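Local atomic coordinates of endonuclease IV (Thermus thermophilus, PDB entry 3AAM), a protein that cleaves phosphodiester bonds at apurinic or apyrimidinic sites in DNA during base excision repair, using bound metal ions. Residues A[221-232]-A[258-269]. Sequence-based numbering, arbitrary orientation.
Sequences HLLQGKIGEGLK and WNLRVFRAWLEE
On the outside of the TIM barrel, the last helix (253-267) packs against the loop that follows the metal ligand His219 and against the start of helix 230-235, with Leu222 and Trp266 at the middle of the contact. Leu222 points toward helix 253-267: its CB lies 3.8 Å from Val262 CG1, while CD1 sits squarely over the Phe263 ring, 3.7 Å from the centroid and 7° off the normal, a CH-pi contact. The other branch, CD2, reaches Trp266, and Leu247 of strand 244-247 also touches this leucine. The Trp266 indole is sandwiched, Val262 CG1 over one face near the rim and Lys232 on the opposite one. Lys232 carries its aliphatic chain across the indole because chi1 (175°) turns CG away from the backbone N; CG lies 3.7 Å from the centroid of the five-membered ring. Leu223 CD2 meets the indole edge, 3.9 Å from CZ2. One water accepts from Trp266 NE1 (3.1 Å) and donates to Glu229 OE2 (2.7 Å). Replacing Trp266 by an alanine is likely to leave a gap between Val262 and Lys232 and to deprive this water of its indole donor. Two turns earlier in the helix, Trp258 NE1 donates to Leu222 O (2.8 Å, 166° at the hydrogen), and Gln224 NE2 stands over the Trp258 face, amide nearly perpendicular to it. Apolar contacts thus dominate the centre, while indole N-H groups supply polar links.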
# COMPACT_ATOMS: atom_id res chain seq x y z
N HIS A 221 14.01 6.99 -1.35
CA HIS A 221 13.66 7.67 -0.11
C HIS A 221 13.17 9.08 -0.42
O HIS A 221 13.37 9.59 -1.53
CB HIS A 221 14.89 7.79 0.80
CG HIS A 221 15.46 6.47 1.23
ND1 HIS A 221 14.73 5.53 1.93
CD2 HIS A 221 16.70 5.95 1.08
CE1 HIS A 221 15.50 4.49 2.19
NE2 HIS A 221 16.70 4.72 1.69
N LEU A 222 12.52 9.71 0.55
CA LEU A 222 12.03 11.07 0.35
C LEU A 222 13.19 12.00 0.01
O LEU A 222 14.27 11.91 0.61
CB LEU A 222 11.31 11.56 1.62
CG LEU A 222 10.14 10.67 2.05
CD1 LEU A 222 9.55 11.21 3.34
CD2 LEU A 222 9.08 10.62 0.95
N LEU A 223 12.97 12.86 -0.97
CA LEU A 223 13.96 13.82 -1.46
C LEU A 223 15.16 13.19 -2.16
O LEU A 223 16.07 13.90 -2.58
CB LEU A 223 14.46 14.72 -0.32
CG LEU A 223 13.43 15.64 0.34
CD1 LEU A 223 14.14 16.61 1.29
CD2 LEU A 223 12.68 16.42 -0.72
N GLN A 224 15.16 11.87 -2.32
CA GLN A 224 16.28 11.20 -2.97
C GLN A 224 15.98 10.68 -4.37
O GLN A 224 16.83 10.03 -5.00
CB GLN A 224 16.79 10.05 -2.09
CG GLN A 224 17.44 10.51 -0.80
CD GLN A 224 18.04 9.37 -0.02
OE1 GLN A 224 18.35 8.31 -0.58
NE2 GLN A 224 18.24 9.57 1.28
N GLY A 225 14.79 10.98 -4.87
CA GLY A 225 14.40 10.53 -6.20
C GLY A 225 14.15 11.66 -7.17
O GLY A 225 14.53 12.80 -6.92
N LYS A 226 13.48 11.35 -8.28
CA LYS A 226 13.20 12.33 -9.31
C LYS A 226 11.95 13.17 -9.06
O LYS A 226 11.73 14.17 -9.75
CB LYS A 226 13.08 11.64 -10.67
CG LYS A 226 14.29 10.79 -11.04
CD LYS A 226 15.57 11.62 -11.02
CE LYS A 226 16.79 10.75 -11.33
NZ LYS A 226 18.06 11.51 -11.12
N ILE A 227 11.13 12.78 -8.10
CA ILE A 227 9.93 13.54 -7.80
C ILE A 227 10.26 14.65 -6.81
O ILE A 227 9.73 15.76 -6.91
CB ILE A 227 8.82 12.64 -7.23
CG1 ILE A 227 8.53 11.51 -8.23
CG2 ILE A 227 7.55 13.46 -6.99
CD1 ILE A 227 7.56 10.45 -7.72
N GLY A 228 11.13 14.35 -5.86
CA GLY A 228 11.55 15.34 -4.88
C GLY A 228 10.44 16.01 -4.10
O GLY A 228 9.57 15.34 -3.53
N GLU A 229 10.46 17.34 -4.05
CA GLU A 229 9.46 18.09 -3.31
C GLU A 229 8.05 17.92 -3.86
O GLU A 229 7.08 18.37 -3.25
CB GLU A 229 9.85 19.57 -3.26
CG GLU A 229 11.13 19.83 -2.48
CD GLU A 229 11.01 19.55 -0.99
OE1 GLU A 229 10.01 18.93 -0.57
OE2 GLU A 229 11.92 19.95 -0.24
N GLY A 230 7.94 17.27 -5.02
CA GLY A 230 6.62 17.03 -5.58
C GLY A 230 5.82 16.20 -4.60
O GLY A 230 4.60 16.35 -4.48
N LEU A 231 6.50 15.32 -3.87
CA LEU A 231 5.84 14.47 -2.89
C LEU A 231 5.34 15.29 -1.71
O LEU A 231 4.38 14.90 -1.04
CB LEU A 231 6.77 13.36 -2.40
CG LEU A 231 7.17 12.31 -3.43
CD1 LEU A 231 7.97 11.22 -2.75
CD2 LEU A 231 5.92 11.72 -4.09
N LYS A 232 5.99 16.41 -1.44
CA LYS A 232 5.57 17.28 -0.35
C LYS A 232 4.17 17.80 -0.69
O LYS A 232 3.29 17.85 0.16
CB LYS A 232 6.53 18.45 -0.18
CG LYS A 232 6.09 19.48 0.86
CD LYS A 232 7.02 20.69 0.90
CE LYS A 232 6.96 21.49 -0.39
NZ LYS A 232 7.79 22.73 -0.35
N TRP A 258 16.46 9.87 8.28
CA TRP A 258 16.33 10.76 7.13
C TRP A 258 14.86 10.94 6.75
O TRP A 258 14.35 12.06 6.68
CB TRP A 258 17.11 10.19 5.94
CG TRP A 258 16.95 10.94 4.63
CD1 TRP A 258 15.82 11.00 3.86
CD2 TRP A 258 17.94 11.73 3.96
NE1 TRP A 258 16.05 11.78 2.74
CE2 TRP A 258 17.34 12.24 2.78
CE3 TRP A 258 19.27 12.06 4.24
CZ2 TRP A 258 18.03 13.06 1.89
CZ3 TRP A 258 19.96 12.87 3.34
CH2 TRP A 258 19.34 13.36 2.18
N ASN A 259 14.18 9.83 6.51
CA ASN A 259 12.78 9.89 6.12
C ASN A 259 11.88 10.52 7.17
O ASN A 259 10.97 11.28 6.82
CB ASN A 259 12.30 8.49 5.75
CG ASN A 259 12.96 7.98 4.48
OD1 ASN A 259 13.42 6.84 4.41
ND2 ASN A 259 12.99 8.83 3.46
N LEU A 260 12.09 10.22 8.44
CA LEU A 260 11.26 10.80 9.49
C LEU A 260 11.48 12.31 9.59
O LEU A 260 10.53 13.07 9.81
CB LEU A 260 11.54 10.13 10.84
CG LEU A 260 11.03 8.69 10.94
CD1 LEU A 260 11.48 8.08 12.26
CD2 LEU A 260 9.51 8.67 10.83
N ARG A 261 12.72 12.75 9.41
CA ARG A 261 13.01 14.17 9.47
C ARG A 261 12.30 14.90 8.32
O ARG A 261 11.81 16.01 8.51
CB ARG A 261 14.52 14.41 9.45
CG ARG A 261 15.17 14.21 10.83
CD ARG A 261 16.66 13.92 10.73
NE ARG A 261 17.37 14.96 9.99
CZ ARG A 261 17.81 16.10 10.51
NH1 ARG A 261 17.62 16.37 11.79
NH2 ARG A 261 18.44 16.98 9.74
N VAL A 262 12.23 14.28 7.15
CA VAL A 262 11.55 14.91 6.03
C VAL A 262 10.02 14.91 6.25
O VAL A 262 9.37 15.93 6.05
CB VAL A 262 11.91 14.21 4.70
CG1 VAL A 262 11.15 14.86 3.55
CG2 VAL A 262 13.42 14.32 4.46
N PHE A 263 9.47 13.77 6.67
CA PHE A 263 8.03 13.68 6.92
C PHE A 263 7.61 14.73 7.93
O PHE A 263 6.63 15.44 7.74
CB PHE A 263 7.65 12.31 7.51
CG PHE A 263 7.19 11.30 6.50
CD1 PHE A 263 6.16 11.60 5.60
CD2 PHE A 263 7.73 10.02 6.48
CE1 PHE A 263 5.69 10.63 4.71
CE2 PHE A 263 7.28 9.05 5.59
CZ PHE A 263 6.25 9.35 4.71
N ARG A 264 8.36 14.82 9.02
CA ARG A 264 8.04 15.76 10.08
C ARG A 264 8.23 17.22 9.69
O ARG A 264 7.47 18.08 10.14
CB ARG A 264 8.84 15.40 11.33
CG ARG A 264 8.26 14.15 11.97
CD ARG A 264 9.23 13.38 12.85
NE ARG A 264 8.56 12.18 13.35
CZ ARG A 264 9.14 11.21 14.05
NH1 ARG A 264 10.44 11.28 14.33
NH2 ARG A 264 8.42 10.18 14.46
N ALA A 265 9.21 17.50 8.84
CA ALA A 265 9.43 18.87 8.40
C ALA A 265 8.23 19.27 7.55
O ALA A 265 7.70 20.38 7.67
CB ALA A 265 10.70 18.96 7.58
N TRP A 266 7.79 18.35 6.70
CA TRP A 266 6.64 18.62 5.85
C TRP A 266 5.38 18.80 6.67
O TRP A 266 4.60 19.71 6.42
CB TRP A 266 6.44 17.48 4.84
CG TRP A 266 7.48 17.41 3.78
CD1 TRP A 266 8.44 18.35 3.52
CD2 TRP A 266 7.66 16.37 2.82
NE1 TRP A 266 9.21 17.94 2.45
CE2 TRP A 266 8.75 16.73 2.01
CE3 TRP A 266 7.00 15.15 2.57
CZ2 TRP A 266 9.20 15.93 0.96
CZ3 TRP A 266 7.45 14.35 1.53
CH2 TRP A 266 8.54 14.74 0.74
N LEU A 267 5.19 17.93 7.66
CA LEU A 267 4.00 18.00 8.49
C LEU A 267 3.84 19.36 9.17
O LEU A 267 2.72 19.83 9.36
CB LEU A 267 4.02 16.88 9.53
CG LEU A 267 2.71 16.57 10.25
CD1 LEU A 267 1.61 16.28 9.24
CD2 LEU A 267 2.91 15.38 11.17
N GLU A 268 4.96 19.99 9.52
CA GLU A 268 4.94 21.30 10.17
C GLU A 268 4.46 22.38 9.21
O GLU A 268 4.08 23.48 9.63
CB GLU A 268 6.33 21.70 10.65
CG GLU A 268 6.82 21.02 11.91
CD GLU A 268 8.12 21.63 12.41
OE1 GLU A 268 9.10 21.66 11.63
OE2 GLU A 268 8.16 22.09 13.57
N GLU A 269 4.48 22.07 7.91
CA GLU A 269 4.07 23.02 6.88
C GLU A 269 2.62 22.86 6.46
O GLU A 269 2.16 23.54 5.54
CB GLU A 269 4.97 22.87 5.65
CG GLU A 269 6.45 23.15 5.89
CD GLU A 269 7.29 22.83 4.67
OE1 GLU A 269 7.02 23.40 3.59
OE2 GLU A 269 8.22 22.01 4.79
O HOH W 1 11.83 19.62 2.39